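Cellulosomal scaffoldin (Acetivibrio cellulolyticus, PDB 3ZUC) binds crystalline cellulose through this family 3b carbohydrate-binding module, one part of a large multidomain scaffoldin subunit of the cellulosome. Local coordinates at residues 20-25 and 43-48; 24-29 and 87-92; 51-56 and 114-119. All blocks are in the same frame, centred on the assembly; numbering follows the deposited sequence.

Contact 1 of 3, residues 20-25 and 43-48. With CA (calcium ion), chain B; EDO (1,2-ethanediol), chain C.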
loop_
_atom_site.group_PDB
_atom_site.type_symbol
_atom_site.label_atom_id
_atom_site.label_comp_id
_atom_site.label_asym_id
_atom_site.label_seq_id
_atom_site.Cartn_x
_atom_site.Cartn_y
_atom_site.Cartn_z
ATOM N N ASN A 20 3.853 -15.167 -8.460
ATOM C CA ASN A 20 4.897 -15.268 -7.458
ATOM C C ASN A 20 5.232 -13.932 -6.811
ATOM O O ASN A 20 6.088 -13.870 -5.950
ATOM C CB ASN A 20 6.149 -15.940 -8.024
ATOM C CG ASN A 20 6.816 -15.121 -9.106
ATOM O OD1 ASN A 20 6.559 -13.925 -9.259
ATOM N ND2 ASN A 20 7.705 -15.750 -9.835
ATOM N N SER A 21 4.554 -12.858 -7.205
ATOM C CA SER A 21 4.755 -11.546 -6.620
ATOM C C SER A 21 3.447 -10.783 -6.657
ATOM O O SER A 21 2.565 -11.040 -7.483
ATOM C CB SER A 21 5.802 -10.753 -7.408
ATOM O OG SER A 21 7.080 -11.374 -7.390
ATOM N N ILE A 22 3.357 -9.800 -5.772
ATOM C CA ILE A 22 2.267 -8.850 -5.755
ATOM C C ILE A 22 2.904 -7.472 -5.986
ATOM O O ILE A 22 3.992 -7.175 -5.488
ATOM C CB ILE A 22 1.443 -8.974 -4.455
ATOM C CG1 ILE A 22 0.783 -10.367 -4.437
ATOM C CG2 ILE A 22 0.389 -7.887 -4.373
ATOM C CD1 ILE A 22 0.060 -10.730 -3.159
ATOM N N TYR A 23 2.219 -6.645 -6.775
ATOM C CA TYR A 23 2.801 -5.426 -7.368
ATOM C C TYR A 23 1.966 -4.175 -7.055
ATOM O O TYR A 23 1.386 -3.550 -7.944
ATOM C CB TYR A 23 2.870 -5.582 -8.893
ATOM C CG TYR A 23 3.689 -6.730 -9.439
ATOM C CD1 TYR A 23 3.179 -8.021 -9.536
ATOM C CD2 TYR A 23 4.953 -6.509 -9.958
ATOM C CE1 TYR A 23 3.925 -9.053 -10.108
ATOM C CE2 TYR A 23 5.694 -7.518 -10.508
ATOM C CZ TYR A 23 5.181 -8.797 -10.593
ATOM O OH TYR A 23 5.950 -9.765 -11.176
ATOM N N PRO A 24 1.911 -3.759 -5.786
ATOM C CA PRO A 24 1.096 -2.604 -5.448
ATOM C C PRO A 24 1.679 -1.296 -5.963
ATOM O O PRO A 24 2.872 -1.049 -5.812
ATOM C CB PRO A 24 1.113 -2.627 -3.910
ATOM C CG PRO A 24 2.417 -3.282 -3.575
ATOM C CD PRO A 24 2.573 -4.339 -4.610
ATOM N N LYS A 25 0.816 -0.458 -6.534
ATOM C CA LYS A 25 1.174 0.890 -6.942
ATOM C C LYS A 25 0.180 1.871 -6.348
ATOM O O LYS A 25 -1.016 1.782 -6.630
ATOM C CB LYS A 25 1.156 1.025 -8.492
ATOM C CG LYS A 25 2.261 0.283 -9.142
ATOM C CD LYS A 25 2.334 0.519 -10.612
ATOM C CE LYS A 25 2.615 1.957 -10.990
ATOM N NZ LYS A 25 3.324 2.031 -12.327
ATOM N N LEU A 43 0.544 2.942 4.819
ATOM C CA LEU A 43 -0.390 2.375 3.852
ATOM C C LEU A 43 -0.550 0.893 4.138
ATOM O O LEU A 43 0.423 0.237 4.503
ATOM C CB LEU A 43 0.138 2.525 2.412
ATOM C CG LEU A 43 0.609 3.919 2.018
ATOM C CD1 LEU A 43 1.309 3.892 0.677
ATOM C CD2 LEU A 43 -0.546 4.897 2.011
ATOM N N HIS A 44 -1.755 0.349 3.950
ATOM C CA HIS A 44 -1.978 -1.092 4.052
ATOM C C HIS A 44 -2.530 -1.690 2.755
ATOM O O HIS A 44 -3.418 -1.116 2.114
ATOM C CB HIS A 44 -2.990 -1.465 5.143
ATOM C CG HIS A 44 -2.525 -1.229 6.533
ATOM N ND1 HIS A 44 -3.341 -1.453 7.621
ATOM C CD2 HIS A 44 -1.341 -0.811 7.019
ATOM C CE1 HIS A 44 -2.676 -1.167 8.729
ATOM N NE2 HIS A 44 -1.458 -0.774 8.391
ATOM N N TYR A 45 -2.024 -2.877 2.457
ATOM C CA TYR A 45 -2.527 -3.742 1.386
ATOM C C TYR A 45 -2.876 -5.093 2.018
ATOM O O TYR A 45 -1.993 -5.748 2.584
ATOM C CB TYR A 45 -1.484 -3.909 0.289
ATOM C CG TYR A 45 -1.966 -4.698 -0.905
ATOM C CD1 TYR A 45 -1.867 -6.082 -0.946
ATOM C CD2 TYR A 45 -2.556 -4.054 -1.991
ATOM C CE1 TYR A 45 -2.333 -6.805 -2.037
ATOM C CE2 TYR A 45 -3.029 -4.762 -3.079
ATOM C CZ TYR A 45 -2.908 -6.138 -3.107
ATOM O OH TYR A 45 -3.366 -6.792 -4.233
ATOM N N TYR A 46 -4.141 -5.490 1.934
ATOM C CA TYR A 46 -4.678 -6.675 2.598
ATOM C C TYR A 46 -4.820 -7.843 1.630
ATOM O O TYR A 46 -5.285 -7.679 0.495
ATOM C CB TYR A 46 -6.067 -6.345 3.164
ATOM C CG TYR A 46 -6.062 -5.274 4.222
ATOM C CD1 TYR A 46 -5.824 -5.601 5.551
ATOM C CD2 TYR A 46 -6.271 -3.937 3.912
ATOM C CE1 TYR A 46 -5.797 -4.653 6.546
ATOM C CE2 TYR A 46 -6.248 -2.973 4.901
ATOM C CZ TYR A 46 -6.008 -3.321 6.219
ATOM O OH TYR A 46 -6.009 -2.338 7.189
ATOM N N PHE A 47 -4.455 -9.034 2.094
ATOM C CA PHE A 47 -4.435 -10.185 1.220
ATOM C C PHE A 47 -4.523 -11.477 2.026
ATOM O O PHE A 47 -4.375 -11.479 3.251
ATOM C CB PHE A 47 -3.161 -10.156 0.335
ATOM C CG PHE A 47 -1.860 -10.254 1.098
ATOM C CD1 PHE A 47 -1.297 -9.143 1.722
ATOM C CD2 PHE A 47 -1.162 -11.460 1.169
ATOM C CE1 PHE A 47 -0.094 -9.240 2.406
ATOM C CE2 PHE A 47 0.035 -11.554 1.840
ATOM C CZ PHE A 47 0.582 -10.443 2.460
ATOM N N THR A 48 -4.746 -12.579 1.314
ATOM C CA THR A 48 -4.569 -13.911 1.874
ATOM C C THR A 48 -3.261 -14.482 1.334
ATOM O O THR A 48 -3.026 -14.471 0.118
ATOM C CB THR A 48 -5.725 -14.866 1.593
ATOM O OG1 THR A 48 -5.811 -15.078 0.189
ATOM C CG2 THR A 48 -7.038 -14.317 2.118
HETATM CA CA CA B . -4.565 -14.727 -1.818
HETATM C C1 EDO C . -5.424 -2.918 11.292
HETATM O O1 EDO C . -5.032 -1.672 10.724
HETATM C C2 EDO C . -5.827 -3.884 10.196
HETATM O O2 EDO C . -6.909 -3.342 9.430
HETATM O O HOH W 1 -2.455 -13.643 -2.503
#
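Tyr45 swings its CG away from the backbone N (chi1 -175°), which carries the ring toward Ile22; Ile22 has CG1 beside its own N (chi1 -64°), which leaves the CG2 methyl anti to N and facing the ring. The two meet between the facing sheets of the CBM3 beta-sandwich: 20-25 runs into strand 24-30 of one sheet, and 43-48 lies on strand 42-47 of the other. Ile22 CG2 meets the ring at a slant, 3.7 Å from Tyr45 CE1. Pro24 CB is a looser neighbour at 4.4 Å from Tyr45 CD2, and both groups lie on the same side of the ring plane. No hydrogen bond crosses here; the buried Tyr45 hydroxyl is satisfied by Asn12, and Phe110 of strand 102-112 adds to the packing.

On the same strand, His44 ND1 donates to Tyr46 OH over 2.8 Å, almost straight at 170° and in the imidazole plane, while NE2 is hydrogen-bonded to Glu88. Tyr46 OH is also hydrogen-bonded to O2 of an ethanediol molecule, 2.6 Å away. Just beyond the strand Thr48 grips the calcium ion twice, and Asp50, Asn119, Asp122 and Asp123 complete the protein ligands. Thr48 OG1 lies 2.4 Å from the calcium and Thr48 O 2.5 Å.

Contact 2 of 3, residues 24-29 and 87-92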
loop_
_atom_site.group_PDB
_atom_site.type_symbol
_atom_site.label_atom_id
_atom_site.label_comp_id
_atom_site.label_asym_id
_atom_site.label_seq_id
_atom_site.Cartn_x
_atom_site.Cartn_y
_atom_site.Cartn_z
ATOM N N PRO A 24 1.911 -3.759 -5.786
ATOM C CA PRO A 24 1.096 -2.604 -5.448
ATOM C C PRO A 24 1.679 -1.296 -5.963
ATOM O O PRO A 24 2.872 -1.049 -5.812
ATOM C CB PRO A 24 1.113 -2.627 -3.910
ATOM C CG PRO A 24 2.417 -3.282 -3.575
ATOM C CD PRO A 24 2.573 -4.339 -4.610
ATOM N N LYS A 25 0.816 -0.458 -6.534
ATOM C CA LYS A 25 1.174 0.890 -6.942
ATOM C C LYS A 25 0.180 1.871 -6.348
ATOM O O LYS A 25 -1.016 1.782 -6.630
ATOM C CB LYS A 25 1.156 1.025 -8.492
ATOM C CG LYS A 25 2.261 0.283 -9.142
ATOM C CD LYS A 25 2.334 0.519 -10.612
ATOM C CE LYS A 25 2.615 1.957 -10.990
ATOM N NZ LYS A 25 3.324 2.031 -12.327
ATOM N N PHE A 26 0.678 2.807 -5.548
ATOM C CA PHE A 26 -0.137 3.828 -4.940
ATOM C C PHE A 26 0.201 5.194 -5.524
ATOM O O PHE A 26 1.363 5.476 -5.822
ATOM C CB PHE A 26 0.158 3.936 -3.435
ATOM C CG PHE A 26 -0.287 2.769 -2.596
ATOM C CD1 PHE A 26 0.485 1.643 -2.447
ATOM C CD2 PHE A 26 -1.490 2.832 -1.907
ATOM C CE1 PHE A 26 0.021 0.587 -1.607
ATOM C CE2 PHE A 26 -1.922 1.819 -1.085
ATOM C CZ PHE A 26 -1.181 0.721 -0.949
ATOM N N ARG A 27 -0.797 6.063 -5.625
ATOM C CA ARG A 27 -0.570 7.482 -5.873
ATOM C C ARG A 27 -1.233 8.241 -4.746
ATOM O O ARG A 27 -2.428 8.079 -4.497
ATOM C CB ARG A 27 -1.103 7.936 -7.235
ATOM C CG ARG A 27 -0.823 9.426 -7.493
ATOM C CD ARG A 27 -0.891 9.784 -8.956
ATOM N NE ARG A 27 -2.237 9.632 -9.470
ATOM C CZ ARG A 27 -2.532 9.642 -10.760
ATOM N NH1 ARG A 27 -1.567 9.775 -11.664
ATOM N NH2 ARG A 27 -3.789 9.512 -11.135
ATOM N N LEU A 28 -0.434 9.042 -4.059
ATOM C CA LEU A 28 -0.879 9.805 -2.909
ATOM C C LEU A 28 -0.908 11.273 -3.282
ATOM O O LEU A 28 0.102 11.801 -3.739
ATOM C CB LEU A 28 0.080 9.615 -1.742
ATOM C CG LEU A 28 0.411 8.167 -1.379
ATOM C CD1 LEU A 28 1.376 8.150 -0.201
ATOM C CD2 LEU A 28 -0.828 7.308 -1.140
ATOM N N THR A 29 -2.045 11.936 -3.062
ATOM C CA THR A 29 -2.202 13.349 -3.405
ATOM C C THR A 29 -2.583 14.145 -2.182
ATOM O O THR A 29 -3.514 13.782 -1.463
ATOM C CB THR A 29 -3.280 13.541 -4.490
ATOM O OG1 THR A 29 -2.954 12.768 -5.646
ATOM C CG2 THR A 29 -3.397 15.017 -4.909
ATOM N N LEU A 87 0.350 -6.027 4.257
ATOM C CA LEU A 87 1.566 -5.247 4.081
ATOM C C LEU A 87 1.322 -3.868 4.660
ATOM O O LEU A 87 0.311 -3.242 4.339
ATOM C CB LEU A 87 1.851 -5.122 2.586
ATOM C CG LEU A 87 2.886 -4.076 2.170
ATOM C CD1 LEU A 87 4.279 -4.414 2.630
ATOM C CD2 LEU A 87 2.829 -3.849 0.671
ATOM N N GLU A 88 2.250 -3.385 5.475
ATOM C CA GLU A 88 2.241 -2.016 5.963
ATOM C C GLU A 88 3.472 -1.299 5.415
ATOM O O GLU A 88 4.607 -1.712 5.679
ATOM C CB GLU A 88 2.247 -1.964 7.497
ATOM C CG GLU A 88 2.245 -0.548 8.039
ATOM C CD GLU A 88 1.943 -0.521 9.522
ATOM O OE1 GLU A 88 0.768 -0.636 9.919
ATOM O OE2 GLU A 88 2.898 -0.410 10.310
ATOM N N ILE A 89 3.233 -0.251 4.631
ATOM C CA ILE A 89 4.278 0.582 4.063
ATOM C C ILE A 89 4.440 1.821 4.929
ATOM O O ILE A 89 3.451 2.443 5.323
ATOM C CB ILE A 89 3.930 0.976 2.619
ATOM C CG1 ILE A 89 3.852 -0.256 1.723
ATOM C CG2 ILE A 89 4.923 1.983 2.071
ATOM C CD1 ILE A 89 3.270 0.011 0.359
ATOM N N ALA A 90 5.698 2.171 5.201
ATOM C CA ALA A 90 6.069 3.341 5.983
ATOM C C ALA A 90 7.128 4.153 5.227
ATOM O O ALA A 90 7.831 3.650 4.345
ATOM C CB ALA A 90 6.631 2.912 7.328
ATOM N N PHE A 91 7.220 5.413 5.615
ATOM C CA PHE A 91 8.159 6.382 5.051
ATOM C C PHE A 91 9.093 6.881 6.152
ATOM O O PHE A 91 8.642 7.197 7.250
ATOM C CB PHE A 91 7.409 7.616 4.536
ATOM C CG PHE A 91 6.478 7.331 3.392
ATOM C CD1 PHE A 91 5.163 6.983 3.629
ATOM C CD2 PHE A 91 6.910 7.439 2.082
ATOM C CE1 PHE A 91 4.306 6.740 2.580
ATOM C CE2 PHE A 91 6.054 7.199 1.030
ATOM C CZ PHE A 91 4.756 6.852 1.276
ATOM N N SER A 92 10.381 6.988 5.848
ATOM C CA SER A 92 11.326 7.561 6.782
ATOM C C SER A 92 11.247 9.088 6.792
ATOM O O SER A 92 10.652 9.706 5.914
ATOM C CB SER A 92 12.733 7.160 6.379
ATOM O OG SER A 92 13.068 7.875 5.209
#
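Three side chains from each strand, Pro24, Phe26 and Leu28 against Leu87, Ile89 and Phe91, point at one another in matched pairs across the middle of the CBM3 beta-sandwich. Strand 24-29 belongs to one sheet and strand 87-91 to the other; their axes come no closer than 11.4 Å and their directions differ by 45°. These two strands meet through side chains, with no hydrogen bond across. Alternation along each strand puts every second residue inward, while Lys25, Arg27 and Glu88 turn to the outer faces of their sheets, where Arg27 forms a salt bridge with Glu9 and Glu88 a hydrogen bond with His44.

The middle pair meets at a slant. Ile89 reaches out with its longer branch, and the terminal CD1 comes to 3.8 Å from Phe26 CE1, neither squarely over the ring nor in its plane. Phe26 is further held by an edge-to-face contact with Phe10 from the adjacent strand 6-12. Leu28 and Phe91 instead come from opposite directions, the leucine CD1 methyl reaching the CZ corner of the ring at a slant. Each has CG anti to its carbonyl carbon, chi1 being -51° in the leucine and -64° in the phenylalanine. Ile89 and Phe91 share Val69 on strand 69-80.

At the Pro24 end the fit is slacker, and Leu87 also leans on Phe110 and Phe73. Pro24 CG stands 4.3 Å from Leu87 CD2, compared with 3.9 Å between Leu28 CD1 and Phe91 CZ.

Contact 3 of 3, residues 51-56 and 114-119; sequences GDKAQT and DWTNYN. With CA (calcium ion), chain B.
Tyr118 and Gln55 form the close-set inner part of this contact, while Lys53, Asp114 and Thr116 make up its polar, watery side. The buried phenol meets the amide of Gln55 at its edge, close to the ring plane, with the two planes turned 36° apart. Gln55 CG lies 3.5 Å from Tyr118 OH, so the aliphatic part of the glutamine joins in as well. Lys112 adds a cation-pi contact to the ring, and Phe47 touches both side chains, tying this part to the body of the module.

The contact joins the loop before strand 55-61 and that strand's first residues to the loop after strand 102-112 and the start of the short strand 118-119, at the calcium-binding end of the CBM3 beta-sandwich. Just past Tyr118, the backbone O of Asn119 binds the calcium ion at 2.3 Å, alongside Thr48, Asp50, Asp122 and Asp123.

Toward solvent the contact turns polar. Lys53, bent at chi2 (-70°) and again at chi4, crosses Asp114 at about a right angle and makes a salt bridge from NZ to OD2, 2.7 Å long, on the syn lone pair. Asp114 OD1 accepts from Thr116 N at 3.2 Å, which closes an Asx turn. The same oxygen also accepts from Thr116 OG1 at 2.7 Å, both donors lying on one face of the carboxylate plane. These two bonds would help fix the rotation of the carboxylate that Lys53 meets. A water donates to Thr116 OG1 at 2.7 Å and accepts from Lys53 NZ at 3.0 Å, bridging the gap between the two side chains.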
loop_
_atom_site.group_PDB
_atom_site.type_symbol
_atom_site.label_atom_id
_atom_site.label_comp_id
_atom_site.label_asym_id
_atom_site.label_seq_id
_atom_site.Cartn_x
_atom_site.Cartn_y
_atom_site.Cartn_z
ATOM N N GLY A 51 -0.301 -19.812 1.873
ATOM C CA GLY A 51 0.923 -20.467 2.286
ATOM C C GLY A 51 1.872 -19.442 2.884
ATOM O O GLY A 51 2.538 -18.702 2.169
ATOM N N ASP A 52 1.906 -19.381 4.206
ATOM C CA ASP A 52 2.692 -18.374 4.914
ATOM C C ASP A 52 4.180 -18.704 4.759
ATOM O O ASP A 52 4.610 -19.835 4.932
ATOM C CB ASP A 52 2.306 -18.346 6.389
ATOM C CG ASP A 52 2.872 -17.163 7.167
ATOM O OD1 ASP A 52 3.223 -16.145 6.558
ATOM O OD2 ASP A 52 2.932 -17.264 8.430
ATOM N N LYS A 53 4.951 -17.681 4.411
ATOM C CA LYS A 53 6.399 -17.747 4.309
ATOM C C LYS A 53 6.911 -16.362 4.687
ATOM O O LYS A 53 6.166 -15.376 4.641
ATOM C CB LYS A 53 6.857 -18.053 2.875
ATOM C CG LYS A 53 6.330 -19.365 2.313
ATOM C CD LYS A 53 6.968 -20.582 2.990
ATOM C CE LYS A 53 6.282 -21.890 2.660
ATOM N NZ LYS A 53 6.228 -22.155 1.191
ATOM N N ALA A 54 8.178 -16.270 5.069
ATOM C CA ALA A 54 8.835 -14.974 5.169
ATOM C C ALA A 54 8.560 -14.214 3.870
ATOM O O ALA A 54 8.638 -14.819 2.798
ATOM C CB ALA A 54 10.338 -15.164 5.353
ATOM N N GLN A 55 8.224 -12.923 3.971
ATOM C CA GLN A 55 8.007 -12.077 2.814
ATOM C C GLN A 55 8.885 -10.841 2.902
ATOM O O GLN A 55 9.239 -10.391 3.988
ATOM C CB GLN A 55 6.532 -11.671 2.732
ATOM C CG GLN A 55 5.651 -12.873 2.383
ATOM C CD GLN A 55 4.201 -12.602 2.700
ATOM O OE1 GLN A 55 3.824 -12.558 3.906
ATOM N NE2 GLN A 55 3.392 -12.402 1.717
ATOM N N THR A 56 9.200 -10.303 1.734
ATOM C CA THR A 56 9.982 -9.083 1.597
ATOM C C THR A 56 9.244 -8.133 0.671
ATOM O O THR A 56 8.743 -8.550 -0.372
ATOM C CB THR A 56 11.369 -9.382 1.020
ATOM O OG1 THR A 56 12.035 -10.324 1.848
ATOM C CG2 THR A 56 12.210 -8.116 0.948
ATOM N N ASP A 114 10.839 -18.178 -0.683
ATOM C CA ASP A 114 11.041 -19.309 -1.568
ATOM C C ASP A 114 10.392 -19.097 -2.935
ATOM O O ASP A 114 10.414 -20.026 -3.758
ATOM C CB ASP A 114 10.559 -20.609 -0.910
ATOM C CG ASP A 114 9.086 -20.606 -0.543
ATOM O OD1 ASP A 114 8.365 -19.646 -0.910
ATOM O OD2 ASP A 114 8.671 -21.590 0.122
ATOM N N TRP A 115 9.872 -17.892 -3.193
ATOM C CA TRP A 115 9.309 -17.529 -4.491
ATOM C C TRP A 115 8.127 -18.392 -4.895
ATOM O O TRP A 115 7.768 -18.459 -6.061
ATOM C CB TRP A 115 10.420 -17.400 -5.568
ATOM C CG TRP A 115 11.237 -16.186 -5.265
ATOM C CD1 TRP A 115 12.312 -16.087 -4.430
ATOM C CD2 TRP A 115 10.967 -14.869 -5.718
ATOM N NE1 TRP A 115 12.742 -14.772 -4.355
ATOM C CE2 TRP A 115 11.914 -14.005 -5.132
ATOM C CE3 TRP A 115 10.004 -14.333 -6.566
ATOM C CZ2 TRP A 115 11.945 -12.646 -5.405
ATOM C CZ3 TRP A 115 10.035 -12.978 -6.825
ATOM C CH2 TRP A 115 10.993 -12.162 -6.244
ATOM N N THR A 116 7.458 -18.980 -3.913
ATOM C CA THR A 116 6.244 -19.733 -4.183
ATOM C C THR A 116 5.039 -18.802 -4.411
ATOM O O THR A 116 5.055 -17.605 -4.107
ATOM C CB THR A 116 5.976 -20.767 -3.069
ATOM O OG1 THR A 116 5.884 -20.104 -1.801
ATOM C CG2 THR A 116 7.075 -21.850 -3.060
ATOM N N ASN A 117 3.978 -19.347 -4.981
ATOM C CA ASN A 117 2.897 -18.530 -5.495
ATOM C C ASN A 117 1.906 -18.033 -4.457
ATOM O O ASN A 117 1.634 -18.680 -3.438
ATOM C CB ASN A 117 2.129 -19.275 -6.577
ATOM C CG ASN A 117 2.925 -19.435 -7.858
ATOM O OD1 ASN A 117 3.804 -18.639 -8.171
ATOM N ND2 ASN A 117 2.621 -20.482 -8.596
ATOM N N TYR A 118 1.337 -16.883 -4.784
ATOM C CA TYR A 118 0.115 -16.336 -4.245
ATOM C C TYR A 118 -1.061 -16.640 -5.188
ATOM O O TYR A 118 -0.854 -16.836 -6.382
ATOM C CB TYR A 118 0.215 -14.815 -4.170
ATOM C CG TYR A 118 1.284 -14.267 -3.262
ATOM C CD1 TYR A 118 1.061 -14.128 -1.905
ATOM C CD2 TYR A 118 2.501 -13.847 -3.760
ATOM C CE1 TYR A 118 2.022 -13.575 -1.068
ATOM C CE2 TYR A 118 3.460 -13.306 -2.943
ATOM C CZ TYR A 118 3.221 -13.147 -1.593
ATOM O OH TYR A 118 4.212 -12.615 -0.808
ATOM N N ASN A 119 -2.287 -16.624 -4.647
ATOM C CA ASN A 119 -3.515 -16.471 -5.436
ATOM C C ASN A 119 -4.033 -15.067 -5.216
ATOM O O ASN A 119 -4.580 -14.758 -4.154
ATOM C CB ASN A 119 -4.593 -17.487 -5.027
ATOM C CG ASN A 119 -5.916 -17.201 -5.686
ATOM O OD1 ASN A 119 -5.955 -16.632 -6.784
ATOM N ND2 ASN A 119 -7.005 -17.575 -5.031
HETATM CA CA CA B . -4.565 -14.727 -1.818
HETATM O O HOH W 2 3.942 -20.766 -0.092
HETATM O O HOH W 1 -2.455 -13.643 -2.503
#

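In the fold
Contacts 1 and 2 are buried and apolar throughout across their interfaces, whereas contact 3 lies at the surface, its centre about 18 Å from the chain centre, and relies on a salt bridge and water. The first two share Pro24 and strand 24-30, and their partner strands 42-47 and 83-91 are neighbours in the facing sheet, joined by a backbone hydrogen bond between Leu43 O and Ile89 N and a side-chain one between His44 and Glu88. Contact 1 reaches both ways: it touches contact 3 through Ser21 on Trp115 and Phe47 on Gln55, and both supply ligands to one calcium ion, with a shared water on it. Contacts 2 and 3 do not touch, their nearest atoms being about 7 Å apart.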